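Local atomic coordinates of tailspike protein (Acinetobacter phage vB_ApiP_P1, PDB entry 6E1R), a protein that probably binds and hydrolyses the capsular polysaccharide of its Acinetobacter host, acting as the trimeric receptor-recognising spike of the phage tail. Residues 11-15 / 32-36; 85-89 / 114-118; 162-168 / 190-196; 280-286 / 305-311; 431-436 / 543-547. All coordinates share one frame; numbering follows the deposited sequence.

Contact 1 (11-15 / 32-36)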
# COMPACT_ATOMS: atom_id res chain seq x y z
N LEU A 11 16.43 -46.78 42.86
CA LEU A 11 15.91 -45.48 43.25
C LEU A 11 17.02 -44.43 43.20
O LEU A 11 18.19 -44.74 43.45
CB LEU A 11 15.29 -45.55 44.65
CG LEU A 11 14.27 -44.48 45.05
CD1 LEU A 11 13.23 -45.06 46.00
CD2 LEU A 11 14.94 -43.27 45.68
N MSE A 12 16.65 -43.20 42.86
CA MSE A 12 17.61 -42.10 42.75
C MSE A 12 17.12 -40.88 43.52
O MSE A 12 15.98 -40.45 43.34
CB MSE A 12 17.85 -41.75 41.28
CG MSE A 12 18.76 -40.55 41.06
SE MSE A 12 20.63 -41.05 40.81
CE MSE A 12 20.45 -42.13 39.20
N ASN A 13 17.96 -40.33 44.38
CA ASN A 13 17.61 -39.16 45.18
C ASN A 13 18.33 -37.92 44.65
O ASN A 13 19.31 -38.01 43.91
CB ASN A 13 17.97 -39.37 46.65
CG ASN A 13 17.03 -40.33 47.35
OD1 ASN A 13 15.86 -40.45 46.99
ND2 ASN A 13 17.55 -41.04 48.35
N LEU A 14 17.82 -36.76 45.05
CA LEU A 14 18.47 -35.50 44.70
C LEU A 14 19.77 -35.37 45.49
O LEU A 14 19.79 -35.57 46.70
CB LEU A 14 17.54 -34.32 44.99
CG LEU A 14 18.02 -32.93 44.59
CD1 LEU A 14 18.13 -32.81 43.09
CD2 LEU A 14 17.09 -31.86 45.14
N LYS A 15 20.85 -35.03 44.79
CA LYS A 15 22.15 -34.96 45.46
C LYS A 15 22.22 -33.78 46.42
O LYS A 15 22.66 -33.92 47.57
CB LYS A 15 23.28 -34.90 44.43
CG LYS A 15 24.66 -34.76 45.06
CD LYS A 15 25.75 -34.87 44.02
CE LYS A 15 27.12 -34.71 44.66
NZ LYS A 15 27.41 -35.81 45.62
N GLY A 32 24.64 -40.05 36.72
CA GLY A 32 23.22 -39.99 36.97
C GLY A 32 22.79 -39.05 38.07
O GLY A 32 21.59 -38.74 38.17
N GLN A 33 23.71 -38.57 38.90
CA GLN A 33 23.34 -37.70 40.01
C GLN A 33 22.88 -36.35 39.48
O GLN A 33 23.48 -35.79 38.56
CB GLN A 33 24.51 -37.53 40.97
CG GLN A 33 24.91 -38.80 41.70
CD GLN A 33 25.95 -38.55 42.78
OE1 GLN A 33 26.81 -37.69 42.63
NE2 GLN A 33 25.87 -39.31 43.86
N VAL A 34 21.82 -35.83 40.08
CA VAL A 34 21.22 -34.57 39.66
C VAL A 34 21.33 -33.58 40.82
O VAL A 34 21.12 -33.94 41.98
CB VAL A 34 19.75 -34.76 39.22
CG1 VAL A 34 18.86 -33.65 39.73
CG2 VAL A 34 19.68 -34.86 37.70
N VAL A 35 21.67 -32.33 40.49
CA VAL A 35 21.82 -31.27 41.48
C VAL A 35 21.00 -30.07 41.01
O VAL A 35 20.70 -29.91 39.83
CB VAL A 35 23.30 -30.89 41.68
CG1 VAL A 35 23.83 -30.15 40.45
CG2 VAL A 35 23.51 -30.07 42.95
N LEU A 36 20.63 -29.22 41.97
CA LEU A 36 19.87 -28.01 41.72
C LEU A 36 20.77 -26.80 41.94
O LEU A 36 21.29 -26.60 43.04
CB LEU A 36 18.64 -27.93 42.62
CG LEU A 36 17.92 -26.58 42.70
CD1 LEU A 36 17.43 -26.11 41.33
CD2 LEU A 36 16.75 -26.64 43.67
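K15 lies across V34 and Q33, and its long side chain covers much of this contact. Its CB sits 3.4 Å from V34 O. The chain then runs out fully extended as far as CE, with CG anti to the backbone N (chi1 177°), and this carries CD to 3.3 Å from Q33 OE1. Beyond CE it bends at the last torsion, leaving NZ 3.6 Å from the same Q33 OE1; the firmer partner of that oxygen is the backbone N of S30. A lysine suits this partly exposed place because its methylenes pack while its charge stays near the surface. At its backbone, K15 N donates to V34 O at 3.0 Å, nearly straight at 161°. L14 brings CD1 to 3.5 Å from V34 CG1, and L14 also packs on L14 of the third subunit and V17 of the second. At the far end, SE of selenomethionine M12 rests 3.6 Å from G32 O, beside a residue whose positive phi glycine accepts easily. The lead-in to strand 16-18 is thereby laid alongside strand 34-37; the two strands are parallel neighbours whose connection includes the short helix 21-25, at one edge of the N-terminal mixed sheet of the trimeric spike.

Contact 2 (85-89 / 114-118)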
# COMPACT_ATOMS: atom_id res chain seq x y z
N GLY A 85 27.21 -16.73 32.09
CA GLY A 85 28.16 -15.96 32.87
C GLY A 85 27.81 -14.51 33.11
O GLY A 85 28.64 -13.77 33.65
N ALA A 86 26.61 -14.07 32.73
CA ALA A 86 26.21 -12.68 32.93
C ALA A 86 25.92 -12.45 34.41
O ALA A 86 24.98 -13.02 34.96
CB ALA A 86 24.99 -12.35 32.08
N ASP A 87 26.74 -11.62 35.05
CA ASP A 87 26.60 -11.36 36.47
C ASP A 87 25.81 -10.08 36.67
O ASP A 87 26.30 -9.00 36.29
CB ASP A 87 27.98 -11.25 37.13
CG ASP A 87 27.91 -11.22 38.64
OD1 ASP A 87 26.81 -11.41 39.20
OD2 ASP A 87 28.97 -11.01 39.27
N PRO A 88 24.61 -10.14 37.25
CA PRO A 88 23.83 -8.91 37.45
C PRO A 88 24.52 -7.90 38.36
O PRO A 88 24.28 -6.69 38.21
CB PRO A 88 22.52 -9.42 38.07
CG PRO A 88 22.43 -10.85 37.62
CD PRO A 88 23.84 -11.35 37.59
N SER A 89 25.35 -8.34 39.29
CA SER A 89 26.07 -7.42 40.16
C SER A 89 27.31 -6.82 39.50
O SER A 89 27.82 -5.81 39.98
CB SER A 89 26.47 -8.12 41.46
OG SER A 89 27.15 -9.33 41.20
N ASP A 114 17.53 -11.99 30.06
CA ASP A 114 16.63 -11.98 31.20
C ASP A 114 16.87 -10.82 32.16
O ASP A 114 16.06 -10.61 33.06
CB ASP A 114 16.71 -13.32 31.94
CG ASP A 114 18.13 -13.78 32.16
OD1 ASP A 114 19.02 -13.33 31.41
OD2 ASP A 114 18.35 -14.61 33.07
N PHE A 115 17.96 -10.08 31.99
CA PHE A 115 18.16 -8.84 32.74
C PHE A 115 18.97 -7.89 31.88
O PHE A 115 19.65 -8.30 30.94
CB PHE A 115 18.84 -9.09 34.09
CG PHE A 115 20.30 -9.41 34.00
CD1 PHE A 115 20.73 -10.70 33.75
CD2 PHE A 115 21.25 -8.42 34.18
CE1 PHE A 115 22.08 -11.00 33.68
CE2 PHE A 115 22.60 -8.71 34.10
CZ PHE A 115 23.01 -10.00 33.85
N ASP A 116 18.89 -6.60 32.21
CA ASP A 116 19.52 -5.58 31.39
C ASP A 116 21.03 -5.71 31.44
O ASP A 116 21.63 -5.78 32.52
CB ASP A 116 19.09 -4.18 31.84
CG ASP A 116 17.60 -3.94 31.67
OD1 ASP A 116 16.98 -4.62 30.82
OD2 ASP A 116 17.04 -3.08 32.38
N LEU A 117 21.66 -5.75 30.27
CA LEU A 117 23.09 -5.93 30.16
C LEU A 117 23.80 -4.60 29.93
O LEU A 117 23.23 -3.66 29.36
CB LEU A 117 23.42 -6.90 29.02
CG LEU A 117 22.81 -8.30 29.13
CD1 LEU A 117 23.28 -9.18 27.99
CD2 LEU A 117 23.15 -8.92 30.47
N ARG A 118 25.05 -4.54 30.37
CA ARG A 118 25.92 -3.39 30.14
C ARG A 118 27.25 -3.91 29.61
O ARG A 118 27.88 -4.75 30.25
CB ARG A 118 26.12 -2.60 31.44
CG ARG A 118 24.83 -2.09 32.05
CD ARG A 118 25.08 -1.27 33.31
NE ARG A 118 25.65 0.04 33.01
CZ ARG A 118 24.93 1.11 32.68
NH1 ARG A 118 23.61 1.02 32.60
NH2 ARG A 118 25.53 2.26 32.42
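The ring of F115 lies between P88 on one face and L117 on the other. P88 CG stands over the middle of the ring, 3.9 Å from its centroid and only 12° off the normal, a CH-pi contact in which the carbon-bound hydrogens of the proline meet the pi cloud. On the opposite face L117 CD2 lies 3.5 Å above the plane, displaced toward the rim. A86 CB meets the edge instead, 3.5 Å from F115 CZ and close to the ring plane. A small methyl is well matched to this place, since it touches the phenylalanine closely, and A86 CB also lies 4.2 Å from L117 CD2. What points the ring across at the loop is its first torsion (chi1 74°), which sets CG between the backbone N and the carbonyl carbon. H93 adds an edge-to-face contact with the same ring, and its ND1 accepts from R118 N.

The loop 85-89 has its own internal order. The side chain of D87 leaves its CA away from 114-118; its OD1 receives S89 OG at 2.9 Å from above the carboxylate plane, with a weaker bond from S89 N. A86 and L117 also touch A96 and L97 of helix 94-106, so the apolar cluster runs on to the helix. Helix 94-106, with loop 85-89 packed on F115 beside it and most of the parallel strands still to follow, is consistent with the N-terminal capping helix of a pectate-lyase-like parallel beta-helix.

Contact 3 (162-168 / 190-196)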
# COMPACT_ATOMS: atom_id res chain seq x y z
N GLU A 162 24.73 -12.85 8.02
CA GLU A 162 23.41 -12.97 7.41
C GLU A 162 22.50 -13.83 8.27
O GLU A 162 22.94 -14.75 8.97
CB GLU A 162 23.53 -13.55 6.00
CG GLU A 162 22.22 -13.55 5.21
CD GLU A 162 22.37 -14.16 3.83
OE1 GLU A 162 23.00 -15.23 3.71
OE2 GLU A 162 21.85 -13.56 2.87
N SER A 163 21.20 -13.50 8.23
CA SER A 163 20.15 -14.19 8.97
C SER A 163 20.27 -13.91 10.46
O SER A 163 21.23 -14.33 11.10
CB SER A 163 20.17 -15.69 8.69
OG SER A 163 19.97 -15.96 7.32
N SER A 164 19.29 -13.19 11.01
CA SER A 164 19.27 -12.88 12.44
C SER A 164 17.86 -12.46 12.82
O SER A 164 17.02 -12.20 11.96
CB SER A 164 20.30 -11.80 12.80
OG SER A 164 20.13 -10.65 12.01
N TYR A 165 17.62 -12.39 14.12
CA TYR A 165 16.32 -11.97 14.64
C TYR A 165 16.54 -11.24 15.95
O TYR A 165 17.22 -11.75 16.85
CB TYR A 165 15.39 -13.17 14.84
CG TYR A 165 13.98 -12.79 15.24
CD1 TYR A 165 13.64 -12.61 16.58
CD2 TYR A 165 12.98 -12.63 14.28
CE1 TYR A 165 12.35 -12.27 16.95
CE2 TYR A 165 11.69 -12.29 14.65
CZ TYR A 165 11.38 -12.11 15.98
OH TYR A 165 10.10 -11.77 16.34
N PHE A 166 15.96 -10.05 16.07
CA PHE A 166 16.07 -9.23 17.27
C PHE A 166 14.66 -8.89 17.73
O PHE A 166 13.97 -8.09 17.09
CB PHE A 166 16.88 -7.96 17.00
CG PHE A 166 18.30 -8.24 16.61
CD1 PHE A 166 18.64 -8.48 15.29
CD2 PHE A 166 19.30 -8.28 17.57
CE1 PHE A 166 19.95 -8.74 14.93
CE2 PHE A 166 20.61 -8.55 17.22
CZ PHE A 166 20.93 -8.78 15.90
N GLY A 167 14.24 -9.49 18.84
CA GLY A 167 12.88 -9.32 19.32
C GLY A 167 12.77 -8.62 20.65
O GLY A 167 13.21 -9.16 21.68
N LYS A 168 12.20 -7.42 20.64
CA LYS A 168 11.85 -6.68 21.85
C LYS A 168 13.08 -6.44 22.74
O LYS A 168 13.15 -6.87 23.89
CB LYS A 168 10.74 -7.42 22.61
CG LYS A 168 9.52 -7.66 21.73
CD LYS A 168 8.49 -8.56 22.38
CE LYS A 168 7.29 -8.75 21.47
NZ LYS A 168 6.33 -9.76 21.99
N LEU A 190 24.31 -6.67 7.17
CA LEU A 190 23.34 -7.09 8.18
C LEU A 190 22.12 -7.56 7.40
O LEU A 190 21.17 -6.81 7.17
CB LEU A 190 23.01 -5.95 9.13
CG LEU A 190 22.59 -6.30 10.57
CD1 LEU A 190 22.50 -5.04 11.42
CD2 LEU A 190 21.27 -7.05 10.61
N SER A 191 22.14 -8.82 6.98
CA SER A 191 21.23 -9.34 5.98
C SER A 191 20.18 -10.27 6.58
O SER A 191 20.48 -11.04 7.50
CB SER A 191 22.00 -10.08 4.88
OG SER A 191 21.12 -10.75 4.00
N GLN A 192 18.97 -10.18 6.05
CA GLN A 192 17.86 -11.07 6.38
C GLN A 192 17.59 -11.10 7.89
O GLN A 192 17.59 -12.15 8.54
CB GLN A 192 18.11 -12.48 5.83
CG GLN A 192 18.12 -12.54 4.31
CD GLN A 192 18.25 -13.94 3.77
OE1 GLN A 192 18.51 -14.89 4.52
NE2 GLN A 192 18.07 -14.10 2.46
N SER A 193 17.36 -9.91 8.44
CA SER A 193 17.11 -9.74 9.86
C SER A 193 15.70 -9.19 10.07
O SER A 193 15.04 -8.72 9.15
CB SER A 193 18.14 -8.79 10.48
OG SER A 193 17.96 -8.70 11.89
N THR A 194 15.25 -9.28 11.32
CA THR A 194 13.96 -8.75 11.73
C THR A 194 14.12 -8.02 13.05
O THR A 194 14.72 -8.57 13.99
CB THR A 194 12.91 -9.86 11.87
OG1 THR A 194 12.74 -10.53 10.61
CG2 THR A 194 11.57 -9.28 12.31
N PHE A 195 13.61 -6.80 13.13
CA PHE A 195 13.63 -6.00 14.35
C PHE A 195 12.19 -5.84 14.81
O PHE A 195 11.43 -5.03 14.27
CB PHE A 195 14.31 -4.66 14.11
CG PHE A 195 15.76 -4.77 13.74
CD1 PHE A 195 16.14 -4.94 12.41
CD2 PHE A 195 16.74 -4.73 14.71
CE1 PHE A 195 17.47 -5.06 12.07
CE2 PHE A 195 18.08 -4.84 14.37
CZ PHE A 195 18.45 -5.01 13.05
N ASP A 196 11.81 -6.62 15.82
CA ASP A 196 10.44 -6.66 16.33
C ASP A 196 10.35 -5.84 17.61
O ASP A 196 10.88 -6.25 18.65
CB ASP A 196 9.99 -8.10 16.56
CG ASP A 196 8.55 -8.21 17.01
OD1 ASP A 196 7.83 -7.19 16.97
OD2 ASP A 196 8.13 -9.31 17.40
O HOH W 1 21.82 -10.52 9.98
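F166 and F195 mark the tightly packed end of this contact, where strands 164-167 and 194-196 run parallel, their axes 4.8 Å apart. F166 N donates to T194 O at 2.8 Å, F166 O receives D196 N at 2.9 Å, and K168 N reaches D196 O at 2.7 Å, an unbroken alternation of bonds. The two phenylalanines share a face and almost the same first and second torsions (chi1 -63° and -64°, with matching chi2), which makes their rings nearly parallel, 6° apart. They are slid so far that they barely overlap, with F166 CD1 3.8 Å from F195 CE2. Flat apolar rings suit such repeated positions; F217 does stack on F195, and F182 meets F166 edge-to-face.

Toward 162-164 the backbone bonds continue, S163 N to S191 O and S164 N to Q192 O, but the side chains become polar and a water enters. S193 OG donates to S164 OG at 2.9 Å, and the water joins S164 OG to S191 O. At the partly exposed margin, extended E162 takes S191 OG on the anti lone pair of OE2, at 3.1 Å. The other partly exposed end carries D196 and K168; the NZ of K168 forms a salt bridge with E132 of the third subunit. Parallel coils in register, with like aromatic residues aligned from one to the next, are characteristic of successive rungs of a right-handed parallel beta-helix.

Contact 4 (280-286 / 305-311)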
# COMPACT_ATOMS: atom_id res chain seq x y z
N ALA A 280 2.85 3.34 7.24
CA ALA A 280 2.22 3.90 8.44
C ALA A 280 3.25 4.31 9.49
O ALA A 280 3.01 4.18 10.69
CB ALA A 280 1.20 2.92 9.03
N CYS A 281 4.39 4.82 9.04
CA CYS A 281 5.43 5.25 9.96
C CYS A 281 5.17 6.67 10.44
O CYS A 281 4.34 7.41 9.90
CB CYS A 281 6.80 5.15 9.29
SG CYS A 281 7.31 3.46 8.93
N ASP A 282 5.89 7.06 11.49
CA ASP A 282 5.69 8.34 12.16
C ASP A 282 7.04 9.06 12.23
O ASP A 282 7.92 8.65 12.99
CB ASP A 282 5.10 8.14 13.55
CG ASP A 282 4.76 9.44 14.25
OD1 ASP A 282 4.77 10.50 13.58
OD2 ASP A 282 4.50 9.40 15.47
N LEU A 283 7.18 10.12 11.45
CA LEU A 283 8.40 10.94 11.42
C LEU A 283 8.01 12.34 11.89
O LEU A 283 7.57 13.17 11.08
CB LEU A 283 9.03 10.97 10.03
CG LEU A 283 9.70 9.71 9.47
CD1 LEU A 283 8.68 8.66 9.05
CD2 LEU A 283 10.62 10.06 8.31
N GLU A 284 8.18 12.62 13.18
CA GLU A 284 7.75 13.89 13.73
C GLU A 284 8.72 14.36 14.81
O GLU A 284 9.49 13.57 15.36
CB GLU A 284 6.33 13.82 14.31
CG GLU A 284 6.16 12.89 15.50
CD GLU A 284 4.78 12.98 16.12
OE1 GLU A 284 4.31 14.12 16.34
OE2 GLU A 284 4.17 11.93 16.38
N GLN A 285 8.67 15.66 15.08
CA GLN A 285 9.39 16.29 16.19
C GLN A 285 10.91 16.15 16.04
O GLN A 285 11.63 16.09 17.03
CB GLN A 285 8.93 15.74 17.54
CG GLN A 285 7.46 15.98 17.82
CD GLN A 285 7.02 15.41 19.15
OE1 GLN A 285 7.84 14.94 19.94
NE2 GLN A 285 5.72 15.44 19.41
N ASN A 286 11.40 16.10 14.80
CA ASN A 286 12.83 16.02 14.56
C ASN A 286 13.44 17.41 14.44
O ASN A 286 12.74 18.41 14.22
CB ASN A 286 13.11 15.21 13.29
CG ASN A 286 12.60 13.79 13.39
OD1 ASN A 286 13.31 12.90 13.87
ND2 ASN A 286 11.38 13.57 12.93
N GLY A 305 0.71 5.67 4.07
CA GLY A 305 0.13 6.05 5.34
C GLY A 305 1.17 6.51 6.35
O GLY A 305 2.35 6.16 6.23
N GLY A 306 0.76 7.33 7.32
CA GLY A 306 1.64 7.72 8.40
C GLY A 306 1.66 9.22 8.58
O GLY A 306 0.79 9.94 8.08
N TYR A 307 2.66 9.70 9.32
CA TYR A 307 2.80 11.11 9.66
C TYR A 307 4.20 11.60 9.30
O TYR A 307 5.19 10.90 9.54
CB TYR A 307 2.55 11.36 11.15
CG TYR A 307 1.15 11.08 11.62
CD1 TYR A 307 0.72 9.78 11.84
CD2 TYR A 307 0.26 12.12 11.87
CE1 TYR A 307 -0.56 9.52 12.28
CE2 TYR A 307 -1.03 11.86 12.31
CZ TYR A 307 -1.43 10.56 12.51
OH TYR A 307 -2.70 10.30 12.95
N ILE A 308 4.26 12.80 8.73
CA ILE A 308 5.51 13.54 8.60
C ILE A 308 5.21 14.98 9.00
O ILE A 308 4.75 15.78 8.18
CB ILE A 308 6.09 13.47 7.17
CG1 ILE A 308 6.27 12.02 6.73
CG2 ILE A 308 7.42 14.21 7.10
CD1 ILE A 308 6.83 11.87 5.33
N GLU A 309 5.43 15.31 10.27
CA GLU A 309 4.98 16.59 10.80
C GLU A 309 5.95 17.08 11.86
O GLU A 309 6.90 16.39 12.23
CB GLU A 309 3.56 16.47 11.36
CG GLU A 309 3.39 15.45 12.47
CD GLU A 309 1.98 15.42 13.03
OE1 GLU A 309 1.08 16.03 12.41
OE2 GLU A 309 1.77 14.79 14.08
N ALA A 310 5.70 18.30 12.34
CA ALA A 310 6.41 18.88 13.48
C ALA A 310 7.92 18.92 13.27
O ALA A 310 8.69 18.77 14.22
CB ALA A 310 6.07 18.13 14.77
N ASN A 311 8.36 19.14 12.04
CA ASN A 311 9.78 19.28 11.75
C ASN A 311 10.07 20.69 11.26
O ASN A 311 10.52 20.89 10.13
CB ASN A 311 10.22 18.24 10.71
CG ASN A 311 9.82 16.83 11.11
OD1 ASN A 311 10.10 16.38 12.22
ND2 ASN A 311 9.14 16.13 10.20
O HOH W 2 4.94 5.96 6.32
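Strands 281-284 and 306-309 run parallel, their axes 4.7 Å apart and 9° from exact alignment, with D282 beside Y307 and L283 beside I308. C281 O accepts Y307 N at 2.9 Å, L283 N gives to Y307 O at 2.9 Å, and E309 N returns to L283 O at 3.1 Å. A water spans C281 N and G305 O where both segments turn a corner, at 280 and 305.

N286 and N311 lie side by side, pointing the same way with amide planes 44° apart. N311 OD1 is gripped twice: N286 N approaches at 2.9 Å in the carbonyl plane, and N286 ND2 at 3.2 Å from above it. Asparagine fits because its short amide can satisfy backbone and neighbouring side chain together, as in the asparagine ladders of parallel beta-helices; N286 also bonds G261 N and F258 O. E284 and E309 lie alongside each other, OE1 of the first 3.5 Å from OE2 of the second, a like-charge approach that the salt bridge from R259 to E284 probably eases. On the opposite face L283 and I308 supply branched apolar bulk.

Strand 257-259 flanks this pair beyond 281-284 and strand 331-338 beyond 306-309, where I308 packs on F334 and I337, while Y307 OH bonds T274 OG1 of the third subunit.

Contact 5 (431-436 / 543-547)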
# COMPACT_ATOMS: atom_id res chain seq x y z
N TYR A 431 -6.39 26.21 -25.00
CA TYR A 431 -6.26 27.22 -26.05
C TYR A 431 -5.02 27.00 -26.91
O TYR A 431 -5.04 27.34 -28.10
CB TYR A 431 -6.23 28.61 -25.43
CG TYR A 431 -7.46 28.90 -24.60
CD1 TYR A 431 -8.67 29.23 -25.20
CD2 TYR A 431 -7.42 28.83 -23.21
CE1 TYR A 431 -9.80 29.49 -24.45
CE2 TYR A 431 -8.55 29.09 -22.45
CZ TYR A 431 -9.73 29.42 -23.07
OH TYR A 431 -10.85 29.67 -22.31
N LYS A 432 -3.96 26.43 -26.34
CA LYS A 432 -2.78 26.05 -27.11
C LYS A 432 -2.89 24.60 -27.58
O LYS A 432 -2.09 23.73 -27.24
CB LYS A 432 -1.52 26.28 -26.28
CG LYS A 432 -1.24 27.74 -25.99
CD LYS A 432 0.10 27.94 -25.31
CE LYS A 432 0.32 29.41 -24.98
NZ LYS A 432 1.64 29.65 -24.34
N HIS A 433 -3.93 24.35 -28.37
CA HIS A 433 -4.22 23.04 -28.94
C HIS A 433 -3.65 22.98 -30.35
O HIS A 433 -4.01 23.80 -31.20
CB HIS A 433 -5.73 22.77 -28.95
CG HIS A 433 -6.12 21.50 -29.63
ND1 HIS A 433 -7.36 21.31 -30.18
CD2 HIS A 433 -5.43 20.35 -29.84
CE1 HIS A 433 -7.43 20.10 -30.71
NE2 HIS A 433 -6.27 19.50 -30.51
N ASN A 434 -2.77 22.00 -30.59
CA ASN A 434 -2.05 21.88 -31.86
C ASN A 434 -1.37 23.20 -32.20
O ASN A 434 -1.47 23.73 -33.31
CB ASN A 434 -2.99 21.43 -32.99
CG ASN A 434 -3.63 20.09 -32.71
OD1 ASN A 434 -3.11 19.29 -31.93
ND2 ASN A 434 -4.77 19.83 -33.35
N TYR A 435 -0.65 23.73 -31.22
CA TYR A 435 -0.15 25.10 -31.22
C TYR A 435 1.36 25.10 -31.45
O TYR A 435 2.07 24.23 -30.95
CB TYR A 435 -0.50 25.77 -29.89
CG TYR A 435 0.37 26.94 -29.45
CD1 TYR A 435 1.53 26.72 -28.72
CD2 TYR A 435 -0.01 28.25 -29.71
CE1 TYR A 435 2.32 27.78 -28.30
CE2 TYR A 435 0.77 29.31 -29.30
CZ TYR A 435 1.93 29.07 -28.59
OH TYR A 435 2.71 30.12 -28.17
N LYS A 436 1.83 26.08 -32.22
CA LYS A 436 3.26 26.25 -32.45
C LYS A 436 3.60 27.73 -32.44
O LYS A 436 2.86 28.56 -32.97
CB LYS A 436 3.70 25.62 -33.78
CG LYS A 436 5.21 25.49 -33.90
CD LYS A 436 5.70 25.71 -35.31
CE LYS A 436 7.21 25.66 -35.38
NZ LYS A 436 7.84 26.68 -34.50
N MSE A 543 4.87 34.56 -34.95
CA MSE A 543 3.61 33.92 -35.31
C MSE A 543 3.22 32.84 -34.31
O MSE A 543 4.07 32.23 -33.66
CB MSE A 543 3.70 33.30 -36.71
CG MSE A 543 3.54 34.29 -37.86
SE MSE A 543 5.01 35.56 -38.03
CE MSE A 543 4.72 36.10 -39.87
N GLU A 544 1.91 32.60 -34.20
CA GLU A 544 1.36 31.50 -33.42
C GLU A 544 0.35 30.78 -34.29
O GLU A 544 -0.65 31.37 -34.71
CB GLU A 544 0.71 32.01 -32.13
CG GLU A 544 1.70 32.52 -31.10
CD GLU A 544 1.03 33.11 -29.87
OE1 GLU A 544 0.25 34.07 -30.02
OE2 GLU A 544 1.28 32.60 -28.76
N VAL A 545 0.60 29.50 -34.55
CA VAL A 545 -0.20 28.71 -35.48
C VAL A 545 -1.02 27.70 -34.69
O VAL A 545 -0.51 27.05 -33.78
CB VAL A 545 0.68 28.01 -36.53
CG1 VAL A 545 -0.18 27.28 -37.55
CG2 VAL A 545 1.59 29.02 -37.22
N PHE A 546 -2.30 27.58 -35.05
CA PHE A 546 -3.22 26.61 -34.45
C PHE A 546 -3.79 25.78 -35.59
O PHE A 546 -4.53 26.30 -36.43
CB PHE A 546 -4.33 27.31 -33.67
CG PHE A 546 -3.84 28.27 -32.62
CD1 PHE A 546 -3.46 29.56 -32.96
CD2 PHE A 546 -3.78 27.89 -31.29
CE1 PHE A 546 -3.02 30.45 -31.99
CE2 PHE A 546 -3.34 28.77 -30.32
CZ PHE A 546 -2.95 30.05 -30.67
N THR A 547 -3.47 24.49 -35.61
CA THR A 547 -3.83 23.63 -36.72
C THR A 547 -5.04 22.77 -36.36
O THR A 547 -5.32 22.49 -35.19
CB THR A 547 -2.66 22.72 -37.12
OG1 THR A 547 -2.55 21.64 -36.19
CG2 THR A 547 -1.36 23.51 -37.14
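Y435 and F546 pair across two antiparallel strands, 435-443 and 539-548, at the margin of the five-stranded sheet in the C-terminal beta domain. Along the second strand, M543, a selenomethionine, leads its side chain away from 431-436 to pack on F519, W521 and V451 of a second sheet, where a long flexible apolar chain fills its place well.

Next, E544 offers the anti lone pair of OE2 to Y435 OH, which donates at 2.9 Å. The tyrosine ring presents its edge to the carboxylate, while K432 CD lies 3.7 Å above one of its faces. Y435 reaches this acid because its CG stands anti to the backbone N (chi1 156°), which lays the ring alongside F546 and brings OH to E544.

V545 forms the hydrogen-bonded pair with K436: V545 O takes K436 N at 3.0 Å and V545 N gives to K436 O at 2.9 Å. Its compact branched side chain turns to V451 and V470.

F546 shares the face of Y435, and F546 CE2 comes 3.4 Å from Y435 CD2; the planes stand 52° apart, so the rings touch obliquely. The CE2 side of F546 also borders the backbone of 431-433, whose K432 and H433 join a parallel ladder with the second subunit.

Last comes T547, whose N donates to N434 O at 3.1 Å. N434 has a positive phi, which asparagine tolerates well, and its OD1 accepts from S430 N of the second subunit while ND2 donates to T547 O at 3.3 Å, from 47° above that carbonyl plane.

Overall arrangement
The five contacts follow one another along the chain, each closing before the next opens, and they are spread along an elongated trimeric spike: the centres of contacts 1 and 5 lie about 100 Å apart, on opposite sides of the chain's centre. Contact 1 belongs to the N-terminal mixed sheet. Contact 2, about 29 Å on between centres, stands beside helix 94-106, which probably caps the beta-helix. Contacts 3 and 4, about 24 Å apart between centres, join successive coils on different faces of that beta-helix, and 85-89/114-118 reaches the same run of parallel strands as 280-286/305-311. Contact 5 joins an outermost strand to its neighbour in the C-terminal antiparallel sheet, where beta pairing runs on across the interface into the second subunit.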